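Local coordinates for protein Exo-poly-alpha-D-galacturonosidase (Thermotoga maritima, PDB 3JUR) that probably hydrolyses the galacturonosyl linkages of polygalacturonic acid, as a family 28 glycoside hydrolase built on a beta-helix and assembled as a tetramer, at residues I410-S416 and I430-S434; I403-I409 and L424-I430. One frame throughout, in Å; residues are numbered along the deposited sequence.

In the fold
Both contacts join two successive turns of the beta-helix near the C-terminal end of the chain, with their centres about 12 Å apart. Contact 2 (403-409 with 424-430) runs down one face, round a corner and onto the next; contact 1 (410-416 with 430-434) takes over there, sharing Ile-430 and the pairing of strands 408-411 and 429-431. Inside the coil the two meet through their methionines, Met-431 CE lying 3.4 Å from Met-426 CE. The centres of contacts 1 and 2 lie about 29 and 27 Å from the centre of the chain, and both touch a second subunit, so this end of the helix takes part in the tetramer.

Contact 1 (I410-S416 and I430-S434); sequences IEGAKIS and IMNGS
Where two turns of the parallel beta-helix leave one face, strand 408-411 bends through a loop toward strand 415-419, while its neighbour 429-431 runs into a type I' beta turn from Met-431 to Ser-434. The last parallel pairing before the bends has Ile-410 N bonded to Ile-430 O and Asn-432 N bonded to Ile-410 O, both nearly straight. Ile-410 and Met-431 lie side by side on one face of this pairing, CD1 of the isoleucine 3.6 Å from CE of the methionine; behind them Ala-389 and Val-390 of strand 388-393 line the same interior.

Asn-432 reaches into the loop of the other turn. Its OD1 accepts the backbone N-H of Ala-413 at 3.0 Å, with the donor tilted 34° from the carbonyl plane, and its ND2 lies 2.7 Å from Ala-413 O and 3.1 Å from Ser-416 OG.

Glu-411 starts out away from 430-434, but a bend at chi2 (-63°) brings its carboxylate back to the backbone of the turn at Gly-433. OE2 takes the N-H of Gly-433 on its syn lone pair at 2.9 Å, while OE1 forms a salt bridge with Arg-435 of a second subunit, so one carboxylate ties both the turn and the subunit interface. Ile-430 CG2 comes in obliquely to within 3.5 Å of Glu-411 OE2.

Contact 2 (I403-I409 and L424-I430); sequences ILISDTI and LGMENVI
Ile-405 gathers the apolar contacts here: its CG2 lies 3.7 Å from CE of Met-426, and its CD1 lies 3.9 Å from CD1 of Leu-424. The isoleucine and the methionine run side by side, and the bend at chi3 (83°) of Met-426 curls CE back onto the isoleucine. The side chain of Val-429 crosses that of Ile-405 at about a right angle, CG1 lying 4.1 Å from Ile-405 CG2. On the other face Leu-404 CD1 rests 3.6 Å from Gly-425 O, and a CB on Gly-425 would come tight against that methyl.

Gly-425 bridges the backbones, its N bonded to Ile-403 O and its O to Ile-405 N; Glu-427 N continues the series to Ile-405 O. These are in-register parallel strands on consecutive coils of a right-handed beta-helix, and both segments turn the corner together, at Asp-407 and at Glu-427 and Asn-428.

There the side chains of Asp-407 and Asn-428 cross at about a right angle. Asn-428 ND2 gives a straight bond to Asp-407 OD1 at 3.0 Å, meeting it from above the carboxylate plane, with amide and carboxylate 67° apart. With an alanine here in place of the aspartate, that N-H is likely to lose its acceptor and the amide to be held less firmly. Asn-428 OD1 is hydrogen-bonded to Arg-435 of the same chain. Farther out, Thr-408 OG1 bonds to Ser-406 O across the corner and also to Leu-381 N, while Val-378 and Val-390 pack against Ile-405.

Contact 1 (I410-S416 and I430-S434)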
loop_
_atom_site.group_PDB
_atom_site.type_symbol
_atom_site.label_atom_id
_atom_site.label_comp_id
_atom_site.label_asym_id
_atom_site.label_seq_id
_atom_site.Cartn_x
_atom_site.Cartn_y
_atom_site.Cartn_z
ATOM N N ILE D 410 3.147 9.377 -5.753
ATOM C CA ILE D 410 3.903 10.391 -5.001
ATOM C C ILE D 410 4.323 9.802 -3.656
ATOM O O ILE D 410 3.479 9.355 -2.873
ATOM C CB ILE D 410 3.103 11.711 -4.792
ATOM C CG1 ILE D 410 2.642 12.287 -6.134
ATOM C CG2 ILE D 410 3.950 12.742 -4.017
ATOM C CD1 ILE D 410 1.629 13.394 -6.014
ATOM N N GLU D 411 5.626 9.786 -3.399
ATOM C CA GLU D 411 6.155 9.183 -2.182
ATOM C C GLU D 411 6.979 10.152 -1.350
ATOM O O GLU D 411 7.704 10.980 -1.892
ATOM C CB GLU D 411 7.006 7.954 -2.525
ATOM C CG GLU D 411 6.180 6.744 -2.961
ATOM C CD GLU D 411 5.256 6.236 -1.859
ATOM O OE1 GLU D 411 5.673 6.290 -0.674
ATOM O OE2 GLU D 411 4.125 5.793 -2.174
ATOM N N GLY D 412 6.864 10.031 -0.031
ATOM C CA GLY D 412 7.703 10.794 0.892
ATOM C C GLY D 412 7.294 12.241 1.075
ATOM O O GLY D 412 8.111 13.068 1.471
ATOM N N ALA D 413 6.040 12.560 0.771
ATOM C CA ALA D 413 5.495 13.868 1.094
ATOM C C ALA D 413 4.910 13.806 2.505
ATOM O O ALA D 413 4.300 12.809 2.880
ATOM C CB ALA D 413 4.440 14.273 0.089
ATOM N N LYS D 414 5.108 14.858 3.292
ATOM C CA LYS D 414 4.627 14.850 4.671
ATOM C C LYS D 414 3.097 14.852 4.749
ATOM O O LYS D 414 2.511 13.996 5.402
ATOM C CB LYS D 414 5.250 15.993 5.484
ATOM C CG LYS D 414 6.688 15.682 5.917
ATOM C CD LYS D 414 7.368 16.857 6.630
ATOM C CE LYS D 414 8.171 17.724 5.660
ATOM N NZ LYS D 414 9.103 18.623 6.420
ATOM N N ILE D 415 2.464 15.807 4.073
ATOM C CA ILE D 415 1.013 15.836 3.941
ATOM C C ILE D 415 0.628 15.395 2.527
ATOM O O ILE D 415 1.193 15.886 1.548
ATOM C CB ILE D 415 0.460 17.244 4.264
ATOM C CG1 ILE D 415 0.683 17.548 5.749
ATOM C CG2 ILE D 415 -1.034 17.359 3.893
ATOM C CD1 ILE D 415 0.578 19.008 6.121
ATOM N N SER D 416 -0.302 14.447 2.425
ATOM C CA SER D 416 -0.789 13.989 1.113
ATOM C C SER D 416 -1.697 15.014 0.438
ATOM O O SER D 416 -1.446 15.416 -0.701
ATOM C CB SER D 416 -1.513 12.645 1.235
ATOM O OG SER D 416 -0.626 11.657 1.709
ATOM N N ILE D 430 -1.113 6.254 -6.069
ATOM C CA ILE D 430 -0.435 5.819 -4.860
ATOM C C ILE D 430 0.137 7.079 -4.220
ATOM O O ILE D 430 0.854 7.847 -4.868
ATOM C CB ILE D 430 0.669 4.760 -5.150
ATOM C CG1 ILE D 430 0.069 3.536 -5.864
ATOM C CG2 ILE D 430 1.388 4.357 -3.854
ATOM C CD1 ILE D 430 1.083 2.453 -6.300
ATOM N N MET D 431 -0.211 7.298 -2.958
ATOM C CA MET D 431 0.220 8.482 -2.220
ATOM C C MET D 431 0.779 8.058 -0.886
ATOM O O MET D 431 0.034 7.557 -0.050
ATOM C CB MET D 431 -0.956 9.427 -1.977
ATOM C CG MET D 431 -1.321 10.268 -3.154
ATOM S SD MET D 431 -1.923 11.881 -2.604
ATOM C CE MET D 431 -1.339 12.829 -3.988
ATOM N N ASN D 432 2.081 8.264 -0.690
ATOM C CA ASN D 432 2.787 7.813 0.518
ATOM C C ASN D 432 2.320 6.430 0.988
ATOM O O ASN D 432 1.958 6.245 2.152
ATOM C CB ASN D 432 2.661 8.844 1.660
ATOM C CG ASN D 432 3.091 10.249 1.241
ATOM O OD1 ASN D 432 4.001 10.432 0.428
ATOM N ND2 ASN D 432 2.409 11.251 1.781
ATOM N N GLY D 433 2.300 5.466 0.067
ATOM C CA GLY D 433 1.964 4.088 0.418
ATOM C C GLY D 433 0.496 3.696 0.358
ATOM O O GLY D 433 0.180 2.506 0.349
ATOM N N SER D 434 -0.394 4.686 0.318
ATOM C CA SER D 434 -1.831 4.432 0.221
ATOM C C SER D 434 -2.258 4.359 -1.239
ATOM O O SER D 434 -2.006 5.279 -2.011
ATOM C CB SER D 434 -2.634 5.527 0.938
ATOM O OG SER D 434 -2.676 5.313 2.336
#

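Contact 2 (I403-I409 and L424-I430)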
loop_
_atom_site.group_PDB
_atom_site.type_symbol
_atom_site.label_atom_id
_atom_site.label_comp_id
_atom_site.label_asym_id
_atom_site.label_seq_id
_atom_site.Cartn_x
_atom_site.Cartn_y
_atom_site.Cartn_z
ATOM N N ILE D 403 -10.174 19.190 -11.014
ATOM C CA ILE D 403 -8.780 18.800 -10.935
ATOM C C ILE D 403 -8.739 17.281 -10.897
ATOM O O ILE D 403 -9.378 16.659 -10.037
ATOM C CB ILE D 403 -8.049 19.385 -9.684
ATOM C CG1 ILE D 403 -8.319 20.889 -9.519
ATOM C CG2 ILE D 403 -6.546 19.085 -9.751
ATOM C CD1 ILE D 403 -7.881 21.787 -10.702
ATOM N N LEU D 404 -7.998 16.691 -11.832
ATOM C CA LEU D 404 -7.889 15.237 -11.933
ATOM C C LEU D 404 -6.430 14.792 -11.931
ATOM O O LEU D 404 -5.614 15.281 -12.728
ATOM C CB LEU D 404 -8.626 14.714 -13.179
ATOM C CG LEU D 404 -8.679 13.196 -13.410
ATOM C CD1 LEU D 404 -9.459 12.489 -12.309
ATOM C CD2 LEU D 404 -9.269 12.853 -14.788
ATOM N N ILE D 405 -6.112 13.888 -11.004
ATOM C CA ILE D 405 -4.798 13.268 -10.902
ATOM C C ILE D 405 -4.970 11.758 -11.089
ATOM O O ILE D 405 -5.742 11.118 -10.373
ATOM C CB ILE D 405 -4.125 13.582 -9.543
ATOM C CG1 ILE D 405 -4.042 15.099 -9.338
ATOM C CG2 ILE D 405 -2.738 12.946 -9.466
ATOM C CD1 ILE D 405 -3.657 15.531 -7.944
ATOM N N SER D 406 -4.266 11.189 -12.068
ATOM C CA SER D 406 -4.440 9.776 -12.372
ATOM C C SER D 406 -3.142 9.074 -12.741
ATOM O O SER D 406 -2.181 9.716 -13.191
ATOM C CB SER D 406 -5.490 9.593 -13.464
ATOM O OG SER D 406 -5.133 10.352 -14.598
ATOM N N ASP D 407 -3.124 7.756 -12.536
ATOM C CA ASP D 407 -1.955 6.920 -12.838
ATOM C C ASP D 407 -0.672 7.527 -12.261
ATOM O O ASP D 407 0.346 7.621 -12.947
ATOM C CB ASP D 407 -1.813 6.724 -14.353
ATOM C CG ASP D 407 -3.065 6.147 -14.996
ATOM O OD1 ASP D 407 -3.862 5.475 -14.299
ATOM O OD2 ASP D 407 -3.243 6.351 -16.216
ATOM N N THR D 408 -0.740 7.952 -11.004
ATOM C CA THR D 408 0.295 8.793 -10.406
ATOM C C THR D 408 0.773 8.223 -9.068
ATOM O O THR D 408 -0.025 7.697 -8.284
ATOM C CB THR D 408 -0.219 10.259 -10.276
ATOM O OG1 THR D 408 -0.252 10.856 -11.580
ATOM C CG2 THR D 408 0.656 11.114 -9.348
ATOM N N ILE D 409 2.081 8.318 -8.834
ATOM C CA ILE D 409 2.710 7.860 -7.604
ATOM C C ILE D 409 3.476 9.028 -6.996
ATOM O O ILE D 409 4.348 9.603 -7.649
ATOM C CB ILE D 409 3.691 6.680 -7.852
ATOM C CG1 ILE D 409 2.992 5.536 -8.599
ATOM C CG2 ILE D 409 4.282 6.166 -6.514
ATOM C CD1 ILE D 409 3.927 4.480 -9.174
ATOM N N LEU D 424 -11.543 17.786 -6.083
ATOM C CA LEU D 424 -10.388 16.981 -6.477
ATOM C C LEU D 424 -10.797 15.545 -6.790
ATOM O O LEU D 424 -11.489 14.891 -5.997
ATOM C CB LEU D 424 -9.297 17.013 -5.384
ATOM C CG LEU D 424 -8.023 16.164 -5.518
ATOM C CD1 LEU D 424 -7.176 16.591 -6.711
ATOM C CD2 LEU D 424 -7.186 16.202 -4.218
ATOM N N GLY D 425 -10.371 15.073 -7.958
ATOM C CA GLY D 425 -10.508 13.670 -8.319
ATOM C C GLY D 425 -9.161 13.000 -8.511
ATOM O O GLY D 425 -8.227 13.589 -9.089
ATOM N N MET D 426 -9.057 11.773 -8.008
ATOM C CA MET D 426 -7.873 10.934 -8.203
ATOM C C MET D 426 -8.309 9.538 -8.647
ATOM O O MET D 426 -9.263 8.975 -8.099
ATOM C CB MET D 426 -7.028 10.860 -6.927
ATOM C CG MET D 426 -6.643 12.232 -6.354
ATOM S SD MET D 426 -5.367 12.193 -5.078
ATOM C CE MET D 426 -3.896 12.152 -6.081
ATOM N N GLU D 427 -7.636 9.004 -9.662
ATOM C CA GLU D 427 -7.930 7.670 -10.178
ATOM C C GLU D 427 -6.630 6.879 -10.333
ATOM O O GLU D 427 -5.699 7.359 -10.959
ATOM C CB GLU D 427 -8.690 7.760 -11.507
ATOM C CG GLU D 427 -10.053 8.451 -11.387
ATOM C CD GLU D 427 -10.917 8.345 -12.639
ATOM O OE1 GLU D 427 -10.513 7.667 -13.612
ATOM O OE2 GLU D 427 -12.016 8.950 -12.642
ATOM N N ASN D 428 -6.572 5.677 -9.751
ATOM C CA ASN D 428 -5.361 4.847 -9.774
ATOM C C ASN D 428 -4.101 5.614 -9.304
ATOM O O ASN D 428 -3.141 5.807 -10.071
ATOM C CB ASN D 428 -5.161 4.203 -11.169
ATOM C CG ASN D 428 -3.959 3.263 -11.223
ATOM O OD1 ASN D 428 -3.698 2.524 -10.271
ATOM N ND2 ASN D 428 -3.215 3.292 -12.341
ATOM N N VAL D 429 -4.129 6.067 -8.048
ATOM C CA VAL D 429 -3.005 6.819 -7.459
ATOM C C VAL D 429 -2.424 6.120 -6.235
ATOM O O VAL D 429 -3.142 5.470 -5.470
ATOM C CB VAL D 429 -3.379 8.276 -7.042
ATOM C CG1 VAL D 429 -3.754 9.124 -8.251
ATOM C CG2 VAL D 429 -4.503 8.267 -6.004
ATOM N N ILE D 430 -1.113 6.254 -6.069
ATOM C CA ILE D 430 -0.435 5.819 -4.860
ATOM C C ILE D 430 0.137 7.079 -4.220
ATOM O O ILE D 430 0.854 7.847 -4.868
ATOM C CB ILE D 430 0.669 4.760 -5.150
ATOM C CG1 ILE D 430 0.069 3.536 -5.864
ATOM C CG2 ILE D 430 1.388 4.357 -3.854
ATOM C CD1 ILE D 430 1.083 2.453 -6.300
#